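Local coordinates for BvnE (Penicillium brevicompactum, PDB 6U9I), which catalyses, as an isomerase of the pinacolase type, what is probably the stereoselective semipinacol rearrangement in fungal brevianamide assembly, at residues D35-H40 with K69-Q74; V20-W25 with R95-H100; F78-M83 with N114-V119; R52-A57 with E134-D139. All coordinates share one frame; numbering follows the deposited sequence. Where two conformers were deposited one is given.

Interaction 1: D35-H40 with K69-Q74; sequences DAMVSH and KTLTAQ
Ala36 O, the carbonyl oxygen just before Met37, which packs against Thr72 and Leu71, is gripped twice from the same face of its plane. Ser39 OG donates to Ala36 O over 2.7 Å, tilted 25° from the carbonyl plane, and the backbone Ser39 N reaches the same Ala36 O at 3.2 Å. The two bonds tie off the turn that ends helix 34-37, where the chain leaves the helix toward strand 41-42. From this turn Met37 points at helix 61-74. Its chain bends at the thioether (chi3 88°), which turns methyl CE toward Leu71 while SD is left alongside Thr72. Met37 SD lies 3.8 Å from Thr72 CG2, the two side chains sliding past each other in opposite directions, and Met37 CE comes within 4.4 Å of Leu71 CD2. Thr72 can offer its methyl because chi1 of 59° sets OG1 between the backbone N and the carbonyl carbon, where it bonds back to Phe68 O one helical turn earlier. Phe32 touches Met37, Leu71 and Thr72, and Phe68 also packs on Met37, so the methionine sits among aromatic residues. Nearby, Asp35 forms a salt bridge with Arg65 of helix 61-74, and Val38 packs on Leu64 and Phe68. No hydrogen bond joins 35-40 to 69-74: the serine and threonine hydroxyls are used on their own sides, leaving thioether and methyl groups to meet. Between these two segments the contact is thus one of dispersion, while the Asp35-Arg65 pair adds a charged tie between the same two helices.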
# COMPACT_ATOMS: atom_id res chain seq x y z
N ASP A 35 22.19 -9.39 8.37
CA ASP A 35 22.29 -10.52 7.46
C ASP A 35 20.93 -11.13 7.18
O ASP A 35 20.60 -11.43 6.03
CB ASP A 35 23.24 -11.58 8.03
CG ASP A 35 23.71 -12.56 6.98
OD1 ASP A 35 24.42 -12.14 6.04
OD2 ASP A 35 23.35 -13.75 7.07
N ALA A 36 20.11 -11.31 8.22
CA ALA A 36 18.80 -11.92 7.99
C ALA A 36 17.90 -10.99 7.18
O ALA A 36 17.09 -11.44 6.36
CB ALA A 36 18.14 -12.26 9.32
N MET A 37 18.02 -9.69 7.41
CA MET A 37 17.13 -8.71 6.79
C MET A 37 17.44 -8.46 5.32
O MET A 37 16.64 -7.77 4.66
CB MET A 37 17.19 -7.40 7.57
CG MET A 37 16.69 -7.60 9.01
SD MET A 37 17.06 -6.24 10.12
CE MET A 37 15.62 -5.21 9.84
N VAL A 38 18.55 -8.96 4.79
CA VAL A 38 18.81 -8.91 3.36
C VAL A 38 18.92 -10.32 2.76
O VAL A 38 19.42 -10.48 1.65
CB VAL A 38 20.06 -8.07 3.04
CG1 VAL A 38 19.91 -6.66 3.63
CG2 VAL A 38 21.33 -8.75 3.55
N SER A 39 18.44 -11.34 3.46
CA SER A 39 18.61 -12.70 2.98
C SER A 39 17.56 -13.05 1.93
O SER A 39 16.50 -12.43 1.85
CB SER A 39 18.54 -13.70 4.14
OG SER A 39 17.27 -13.65 4.76
N HIS A 40 17.87 -14.08 1.13
CA HIS A 40 16.95 -14.64 0.13
C HIS A 40 16.49 -13.58 -0.87
O HIS A 40 15.31 -13.49 -1.21
CB HIS A 40 15.75 -15.32 0.79
CG HIS A 40 16.14 -16.36 1.80
ND1 HIS A 40 16.62 -17.59 1.43
CD2 HIS A 40 16.13 -16.34 3.15
CE1 HIS A 40 16.89 -18.30 2.52
NE2 HIS A 40 16.60 -17.56 3.57
N LYS A 69 22.45 -2.18 9.57
CA LYS A 69 23.43 -2.13 10.65
C LYS A 69 23.16 -0.95 11.57
O LYS A 69 23.28 -1.06 12.80
CB LYS A 69 24.85 -2.04 10.08
CG LYS A 69 25.31 -3.27 9.34
CD LYS A 69 26.77 -3.14 8.94
CE LYS A 69 27.24 -4.38 8.21
NZ LYS A 69 28.70 -4.32 7.93
N THR A 70 22.76 0.19 10.99
CA THR A 70 22.38 1.35 11.79
C THR A 70 21.08 1.09 12.54
O THR A 70 21.00 1.32 13.76
CB THR A 70 22.24 2.57 10.87
OG1 THR A 70 23.53 2.94 10.39
CG2 THR A 70 21.62 3.74 11.62
N LEU A 71 20.06 0.59 11.84
CA LEU A 71 18.75 0.40 12.46
C LEU A 71 18.81 -0.60 13.60
O LEU A 71 18.26 -0.36 14.68
CB LEU A 71 17.74 -0.04 11.40
CG LEU A 71 16.29 -0.09 11.87
CD1 LEU A 71 15.71 1.31 11.87
CD2 LEU A 71 15.48 -0.98 10.95
N THR A 72 19.49 -1.74 13.39
CA THR A 72 19.57 -2.75 14.44
C THR A 72 20.42 -2.30 15.62
O THR A 72 20.34 -2.92 16.69
CB THR A 72 20.10 -4.08 13.89
OG1 THR A 72 21.40 -3.90 13.32
CG2 THR A 72 19.15 -4.62 12.82
N ALA A 73 21.23 -1.25 15.46
CA ALA A 73 21.97 -0.70 16.59
C ALA A 73 21.16 0.32 17.38
O ALA A 73 21.50 0.60 18.53
CB ALA A 73 23.27 -0.05 16.10
N GLN A 74 20.10 0.88 16.80
CA GLN A 74 19.35 1.95 17.44
C GLN A 74 17.97 1.54 17.94
O GLN A 74 17.30 2.34 18.59
CB GLN A 74 19.19 3.13 16.47
CG GLN A 74 20.51 3.70 16.01
CD GLN A 74 20.34 4.76 14.95
OE1 GLN A 74 19.22 5.06 14.53
NE2 GLN A 74 21.45 5.33 14.49

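Interaction 2: V20-W25 with R95-H100; sequences VSAHRW and RKVVMH
The indole of Trp25 receives the methyl of Met99 obliquely at its six-membered ring, Trp25 CE3 lying 4.0 Å from Met99 CE, while Leu80 and Leu120 also pack on the tryptophan. This is helix-on-sheet packing in what looks like the NTF2-like alpha+beta cone: helix 14-31 lies across the curved sheet, and its 20-25 part passes strand 96-100 with axes 9.5 Å apart and inclined by 48°. Trp25 CG is anti to the backbone N (chi1 -178°), which swings the indole off the helix toward the strand. Met99 answers from the strand with a bend at its thioether that brings CE up against both the ring and the preceding helical turn, where Ala22 CB lies 4.2 Å from Met99 CE. Leu26 and Leu82 also touch Met99. Two residues back along the strand, Val97 points to the same side as Met99 and meets the small Ala22, where the helix comes closest. Val98, between them, points to the other side and packs on Val98 of the second subunit. The strand enters through a G1 beta bulge, in which Arg95 and Lys96 both face Asp91. All four touching side chains are buried, and the tightest approach is Ala22 CB to Val97 CG1 at 3.7 Å.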
# COMPACT_ATOMS: atom_id res chain seq x y z
N VAL A 20 4.66 -18.84 1.23
CA VAL A 20 5.77 -19.30 2.05
C VAL A 20 6.95 -18.34 1.97
O VAL A 20 7.56 -18.00 2.99
CB VAL A 20 6.17 -20.74 1.65
CG1 VAL A 20 7.55 -21.08 2.19
CG2 VAL A 20 5.13 -21.73 2.15
N SER A 21 7.29 -17.87 0.77
CA SER A 21 8.42 -16.94 0.68
C SER A 21 8.09 -15.57 1.26
O SER A 21 8.99 -14.91 1.79
CB SER A 21 8.92 -16.79 -0.76
OG SER A 21 9.16 -18.05 -1.34
N ALA A 22 6.84 -15.12 1.17
CA ALA A 22 6.48 -13.87 1.82
C ALA A 22 6.55 -14.00 3.34
O ALA A 22 7.03 -13.09 4.03
CB ALA A 22 5.07 -13.42 1.39
N HIS A 23 6.09 -15.13 3.88
CA HIS A 23 6.21 -15.30 5.32
C HIS A 23 7.66 -15.48 5.74
O HIS A 23 8.04 -15.05 6.83
CB HIS A 23 5.35 -16.48 5.79
CG HIS A 23 3.90 -16.13 5.92
ND1 HIS A 23 3.44 -15.18 6.81
CD2 HIS A 23 2.80 -16.58 5.26
CE1 HIS A 23 2.13 -15.07 6.70
NE2 HIS A 23 1.72 -15.91 5.76
N ARG A 24 8.49 -16.09 4.88
CA ARG A 24 9.90 -16.16 5.20
C ARG A 24 10.52 -14.78 5.26
O ARG A 24 11.36 -14.49 6.12
CB ARG A 24 10.64 -17.04 4.19
CG ARG A 24 12.14 -17.19 4.50
CD ARG A 24 12.81 -18.05 3.45
NE ARG A 24 12.64 -17.47 2.12
CZ ARG A 24 13.06 -18.04 1.00
NH1 ARG A 24 12.85 -17.43 -0.16
NH2 ARG A 24 13.68 -19.21 1.04
N TRP A 25 10.11 -13.89 4.34
CA TRP A 25 10.61 -12.52 4.37
C TRP A 25 10.24 -11.84 5.69
O TRP A 25 11.08 -11.17 6.30
CB TRP A 25 10.06 -11.74 3.17
CG TRP A 25 10.55 -10.33 3.11
CD1 TRP A 25 11.76 -9.91 2.65
CD2 TRP A 25 9.83 -9.15 3.51
NE1 TRP A 25 11.85 -8.53 2.74
CE2 TRP A 25 10.68 -8.05 3.26
CE3 TRP A 25 8.56 -8.91 4.05
CZ2 TRP A 25 10.30 -6.73 3.54
CZ3 TRP A 25 8.18 -7.60 4.33
CH2 TRP A 25 9.05 -6.53 4.07
N ARG A 95 4.19 -13.02 -9.89
CA ARG A 95 5.06 -13.39 -8.78
C ARG A 95 5.11 -12.29 -7.72
O ARG A 95 6.16 -12.02 -7.14
CB ARG A 95 6.49 -13.72 -9.25
CG ARG A 95 6.73 -15.17 -9.62
CD ARG A 95 5.87 -15.57 -10.76
NE ARG A 95 6.30 -16.82 -11.38
CZ ARG A 95 5.67 -17.33 -12.44
NH1 ARG A 95 6.09 -18.46 -12.99
NH2 ARG A 95 4.61 -16.70 -12.91
N LYS A 96 3.96 -11.67 -7.45
CA LYS A 96 3.92 -10.57 -6.50
C LYS A 96 3.07 -10.95 -5.30
O LYS A 96 2.09 -11.68 -5.42
CB LYS A 96 3.37 -9.31 -7.14
CG LYS A 96 4.34 -8.72 -8.16
CD LYS A 96 3.80 -7.43 -8.72
CE LYS A 96 4.57 -7.00 -9.96
NZ LYS A 96 5.91 -6.38 -9.63
N VAL A 97 3.48 -10.45 -4.13
CA VAL A 97 2.71 -10.58 -2.89
C VAL A 97 2.60 -9.21 -2.25
O VAL A 97 3.62 -8.56 -2.01
CB VAL A 97 3.35 -11.57 -1.90
CG1 VAL A 97 2.49 -11.67 -0.61
CG2 VAL A 97 3.51 -12.95 -2.55
N VAL A 98 1.37 -8.78 -1.95
CA VAL A 98 1.12 -7.49 -1.31
C VAL A 98 0.71 -7.73 0.14
O VAL A 98 -0.12 -8.60 0.40
CB VAL A 98 0.04 -6.70 -2.06
CG1 VAL A 98 -0.24 -5.37 -1.36
CG2 VAL A 98 0.48 -6.46 -3.51
N MET A 99 1.28 -6.96 1.07
CA MET A 99 0.97 -7.13 2.48
C MET A 99 0.82 -5.78 3.17
O MET A 99 1.66 -4.89 3.02
CB MET A 99 2.03 -7.95 3.21
CG MET A 99 2.04 -9.41 2.75
SD MET A 99 3.17 -10.44 3.69
CE MET A 99 4.74 -9.72 3.25
N HIS A 100 -0.25 -5.66 3.94
CA HIS A 100 -0.51 -4.51 4.79
C HIS A 100 0.09 -4.82 6.16
O HIS A 100 -0.36 -5.76 6.82
CB HIS A 100 -2.02 -4.28 4.86
CG HIS A 100 -2.42 -2.98 5.48
ND1 HIS A 100 -3.72 -2.73 5.87
CD2 HIS A 100 -1.71 -1.86 5.77
CE1 HIS A 100 -3.80 -1.51 6.38
NE2 HIS A 100 -2.59 -0.96 6.33

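Interaction 3: F78-M83 with N114-V119; sequences FNLALM and NEYMVV
Even at their nearest, Met83 and Glu115, the backbones stay 8.1 Å apart (CA to CA), because strands 78-82 and 110-122 flank strand 96-107, both antiparallel to it, and do not pair directly in this curled sheet, which is consistent with an NTF2-like cone. The side chains of Met83 and Glu115 cross at about a right angle. Methionine bends at chi2 and again at chi3, folding its methyl back over one face of the carboxylate, so that Met83 CE stands 3.7 Å from Glu115 CD, nearly above it. The sulfur follows along the acid's aliphatic part. Glu115 is extended, and its OE1 takes a hydrogen bond from His100 NE2 while Arg52 N of the second subunit also binds the carboxylate. A bound glycerol, probably from the crystallisation liquor, lies close by. Replacing Glu115 with an alanine would probably leave His100 NE2 and the Arg52 N of the neighbouring subunit without their acceptor and strip Met83 CE of the surface it rests on. Asn114 OD1 accepts from Glu115 N at 2.8 Å, steadying the backbone where the glutamate departs. One residue on, Tyr116 crosses Leu80 at a slant, its hydroxyl bonded to Ser103 OG and Tyr112 OH. The leucine methyl meets the ring obliquely, with Leu80 CD1 4.2 Å from Tyr116 CE1.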
# COMPACT_ATOMS: atom_id res chain seq x y z
N PHE A 78 12.14 -5.27 17.90
CA PHE A 78 11.50 -5.03 16.61
C PHE A 78 10.49 -6.13 16.30
O PHE A 78 10.74 -7.32 16.52
CB PHE A 78 12.56 -4.99 15.52
CG PHE A 78 12.00 -4.81 14.12
CD1 PHE A 78 11.60 -3.56 13.67
CD2 PHE A 78 11.91 -5.90 13.25
CE1 PHE A 78 11.10 -3.40 12.38
CE2 PHE A 78 11.42 -5.74 11.96
CZ PHE A 78 11.01 -4.49 11.53
N ASN A 79 9.34 -5.72 15.76
CA ASN A 79 8.38 -6.69 15.25
C ASN A 79 7.74 -6.13 13.99
O ASN A 79 7.36 -4.96 13.95
CB ASN A 79 7.30 -7.03 16.26
CG ASN A 79 6.31 -8.06 15.72
OD1 ASN A 79 6.63 -9.24 15.60
ND2 ASN A 79 5.12 -7.60 15.37
N LEU A 80 7.64 -6.97 12.97
CA LEU A 80 6.95 -6.64 11.72
C LEU A 80 5.92 -7.73 11.48
O LEU A 80 6.26 -8.92 11.55
CB LEU A 80 7.95 -6.55 10.56
CG LEU A 80 7.41 -6.15 9.19
CD1 LEU A 80 6.85 -4.75 9.24
CD2 LEU A 80 8.53 -6.25 8.15
N ALA A 81 4.68 -7.34 11.21
CA ALA A 81 3.62 -8.34 11.15
C ALA A 81 2.48 -7.82 10.29
O ALA A 81 2.30 -6.61 10.13
CB ALA A 81 3.11 -8.68 12.56
N LEU A 82 1.69 -8.75 9.77
CA LEU A 82 0.46 -8.36 9.10
C LEU A 82 -0.40 -7.53 10.04
O LEU A 82 -0.47 -7.80 11.24
CB LEU A 82 -0.31 -9.60 8.63
CG LEU A 82 0.28 -10.23 7.35
CD1 LEU A 82 -0.05 -11.71 7.26
CD2 LEU A 82 -0.22 -9.48 6.11
N MET A 83 -1.02 -6.47 9.48
CA MET A 83 -1.98 -5.66 10.23
C MET A 83 -3.09 -6.56 10.76
O MET A 83 -3.36 -7.62 10.21
CB MET A 83 -2.57 -4.57 9.33
CG MET A 83 -1.60 -3.42 9.04
SD MET A 83 -1.50 -2.28 10.43
CE MET A 83 -3.07 -1.40 10.30
N ASN A 114 4.97 2.06 13.04
CA ASN A 114 4.67 2.49 11.68
C ASN A 114 3.73 1.49 11.01
O ASN A 114 3.40 0.43 11.55
CB ASN A 114 5.95 2.68 10.86
CG ASN A 114 5.88 3.84 9.87
OD1 ASN A 114 4.81 4.21 9.39
ND2 ASN A 114 7.03 4.41 9.53
N GLU A 115 3.30 1.86 9.80
CA GLU A 115 2.34 1.10 9.02
C GLU A 115 2.73 1.19 7.56
O GLU A 115 3.12 2.27 7.09
CB GLU A 115 0.91 1.63 9.23
CG GLU A 115 -0.17 0.89 8.45
CD GLU A 115 -1.55 1.53 8.62
OE1 GLU A 115 -2.45 1.25 7.79
OE2 GLU A 115 -1.73 2.31 9.58
N TYR A 116 2.64 0.08 6.84
CA TYR A 116 3.13 0.04 5.46
C TYR A 116 2.20 -0.78 4.59
O TYR A 116 1.55 -1.72 5.05
CB TYR A 116 4.52 -0.58 5.32
CG TYR A 116 5.47 -0.27 6.45
CD1 TYR A 116 5.35 -0.93 7.67
CD2 TYR A 116 6.49 0.66 6.29
CE1 TYR A 116 6.21 -0.66 8.70
CE2 TYR A 116 7.36 0.94 7.34
CZ TYR A 116 7.21 0.27 8.53
OH TYR A 116 8.07 0.51 9.59
N MET A 117 2.21 -0.46 3.30
CA MET A 117 1.77 -1.37 2.25
C MET A 117 3.00 -1.77 1.46
O MET A 117 3.67 -0.92 0.87
CB MET A 117 0.72 -0.71 1.35
CG MET A 117 -0.09 -1.69 0.51
SD MET A 117 -1.23 -2.71 1.48
CE MET A 117 -2.36 -1.50 2.13
N VAL A 118 3.32 -3.07 1.46
CA VAL A 118 4.53 -3.59 0.84
C VAL A 118 4.14 -4.43 -0.37
O VAL A 118 3.16 -5.18 -0.33
CB VAL A 118 5.35 -4.41 1.86
CG1 VAL A 118 6.38 -5.28 1.19
CG2 VAL A 118 5.99 -3.46 2.88
N VAL A 119 4.90 -4.29 -1.46
CA VAL A 119 4.74 -5.12 -2.65
C VAL A 119 6.05 -5.87 -2.85
O VAL A 119 7.08 -5.26 -3.18
CB VAL A 119 4.40 -4.30 -3.90
CG1 VAL A 119 4.21 -5.24 -5.11
CG2 VAL A 119 3.16 -3.43 -3.66

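Interaction 4: R52-A57 with E134-D139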
# COMPACT_ATOMS: atom_id res chain seq x y z
N ARG A 52 6.85 8.87 -3.12
CA ARG A 52 7.94 9.67 -3.65
C ARG A 52 8.26 10.88 -2.78
O ARG A 52 9.41 11.35 -2.76
CB ARG A 52 7.60 10.15 -5.05
CG ARG A 52 7.66 9.12 -6.12
CD ARG A 52 7.87 9.86 -7.43
NE ARG A 52 7.60 9.05 -8.59
CZ ARG A 52 7.46 9.55 -9.81
NH1 ARG A 52 7.56 10.86 -10.00
NH2 ARG A 52 7.22 8.74 -10.83
N SER A 53 7.26 11.42 -2.07
CA SER A 53 7.47 12.62 -1.28
C SER A 53 8.51 12.43 -0.17
O SER A 53 9.09 13.41 0.30
CB SER A 53 6.15 13.08 -0.68
OG SER A 53 5.69 12.15 0.29
N LEU A 54 8.76 11.19 0.27
CA LEU A 54 9.81 10.98 1.26
C LEU A 54 11.20 11.26 0.70
O LEU A 54 12.12 11.51 1.48
CB LEU A 54 9.76 9.54 1.79
CG LEU A 54 8.56 9.26 2.68
CD1 LEU A 54 8.48 7.77 2.98
CD2 LEU A 54 8.67 10.08 3.96
N GLY A 55 11.35 11.20 -0.62
CA GLY A 55 12.58 11.61 -1.28
C GLY A 55 13.70 10.60 -1.29
O GLY A 55 14.84 10.97 -1.60
N PHE A 56 13.42 9.33 -0.99
CA PHE A 56 14.45 8.30 -0.91
C PHE A 56 14.54 7.51 -2.21
O PHE A 56 13.52 7.04 -2.73
CB PHE A 56 14.17 7.36 0.26
CG PHE A 56 14.23 8.04 1.60
CD1 PHE A 56 15.43 8.53 2.09
CD2 PHE A 56 13.09 8.19 2.37
CE1 PHE A 56 15.49 9.16 3.32
CE2 PHE A 56 13.14 8.82 3.61
CZ PHE A 56 14.35 9.30 4.08
N ALA A 57 15.76 7.34 -2.71
CA ALA A 57 16.00 6.45 -3.84
C ALA A 57 16.06 5.00 -3.36
O ALA A 57 16.23 4.73 -2.17
CB ALA A 57 17.30 6.83 -4.54
N GLU A 134 8.19 -0.43 -0.52
CA GLU A 134 7.76 -0.24 0.87
C GLU A 134 7.07 1.11 0.97
O GLU A 134 7.73 2.15 1.11
CB GLU A 134 8.94 -0.36 1.83
CG GLU A 134 9.49 -1.77 1.92
CD GLU A 134 10.73 -1.87 2.79
OE1 GLU A 134 11.30 -0.82 3.15
OE2 GLU A 134 11.13 -3.02 3.10
N PHE A 135 5.74 1.10 0.90
CA PHE A 135 4.95 2.33 0.95
C PHE A 135 4.59 2.61 2.41
O PHE A 135 3.71 1.95 2.98
CB PHE A 135 3.70 2.17 0.09
CG PHE A 135 3.01 3.47 -0.26
CD1 PHE A 135 2.32 4.19 0.72
CD2 PHE A 135 3.00 3.94 -1.56
CE1 PHE A 135 1.66 5.39 0.40
CE2 PHE A 135 2.35 5.15 -1.89
CZ PHE A 135 1.69 5.87 -0.90
N ALA A 136 5.28 3.57 3.02
CA ALA A 136 5.17 3.85 4.45
C ALA A 136 4.11 4.91 4.75
O ALA A 136 3.67 5.65 3.87
CB ALA A 136 6.52 4.31 5.01
N ASP A 137 3.70 4.95 6.02
CA ASP A 137 2.99 6.09 6.60
C ASP A 137 3.98 7.25 6.65
O ASP A 137 4.83 7.32 7.54
CB ASP A 137 2.47 5.70 7.99
CG ASP A 137 1.70 6.82 8.70
OD1 ASP A 137 1.81 8.02 8.35
OD2 ASP A 137 1.00 6.49 9.67
N SER A 138 3.89 8.16 5.68
CA SER A 138 4.94 9.17 5.54
C SER A 138 4.86 10.21 6.65
O SER A 138 5.90 10.71 7.11
CB SER A 138 4.84 9.84 4.17
OG SER A 138 3.49 10.21 3.91
N ASP A 139 3.65 10.57 7.09
CA ASP A 139 3.53 11.48 8.22
C ASP A 139 4.24 10.91 9.44
O ASP A 139 4.97 11.62 10.14
CB ASP A 139 2.07 11.76 8.57
CG ASP A 139 1.92 12.66 9.79
OD1 ASP A 139 2.51 13.75 9.79
OD2 ASP A 139 1.23 12.27 10.76
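Leu54 fits its branched end against the start of a helix, with Leu54 CD2 3.8 Å from Ser138 CB and Leu54 CG 4.0 Å from the same Ser138 CB. Its other methyl leans toward the end of the preceding strand, Leu54 CD1 lying 4.5 Å from Ala136 CB. The leucine thus plugs the strand-to-helix corner where, in what is probably an NTF2-like cone, strand 129-136 of the sheet gives way to the C-terminal helix 138-150, and Cys141 of that helix adds to its surroundings. The next shell fixes both partners. On the first side Leu54 ends a short 3-10 turn, closed by Gly55 N to Arg52 O at 2.9 Å; Gly55 then takes a positive phi of 82°. On the second side Asp137 is the N-cap of the helix, its OD1 bonding to Tyr140 N, and its backbone pairs with Glu115. Ser138 turns its CB to Leu54, because chi1 of 48° sends the hydroxyl elsewhere: Ser138 OG bonds to Asp137 OD1 of the second subunit. The exchange is mutual between the two copies, so the helix starts of both chains are stitched together, and Ser53 OG binds Asp137 OD2 of the second subunit as well. The apolar corner therefore lies beside a polar subunit interface, with loop 52-57 contributing to both. Pro51, just before the segment, packs on Phe135 and Ser138. Two residues beyond Leu54, Phe56 sets one ring face against Leu54 O, which stands 3.5 Å above the Phe56 ring plane, offset toward its rim.

Interaction 2 is a buried contact, all four of its touching residues being buried, and joins helix 14-31 to the sheet; interaction 4 is also buried, though farther from the chain's centre. Interactions 1 and 3 are partly buried, interaction 1 clasping two helices. Interactions 2 and 3 share strand 96-107: His100 O pairs with Met83 N, and His100 reaches the glutamate of interaction 3. Interactions 3 and 4 lie on neighbouring strands, linked by Met117 N to Phe135 O. Across the segments all four rely on van der Waals contact. Interaction 2 meets the second subunit through apolar packing, interactions 3 and 4 through hydrogen bonds as well; in interaction 1 no other chain takes part.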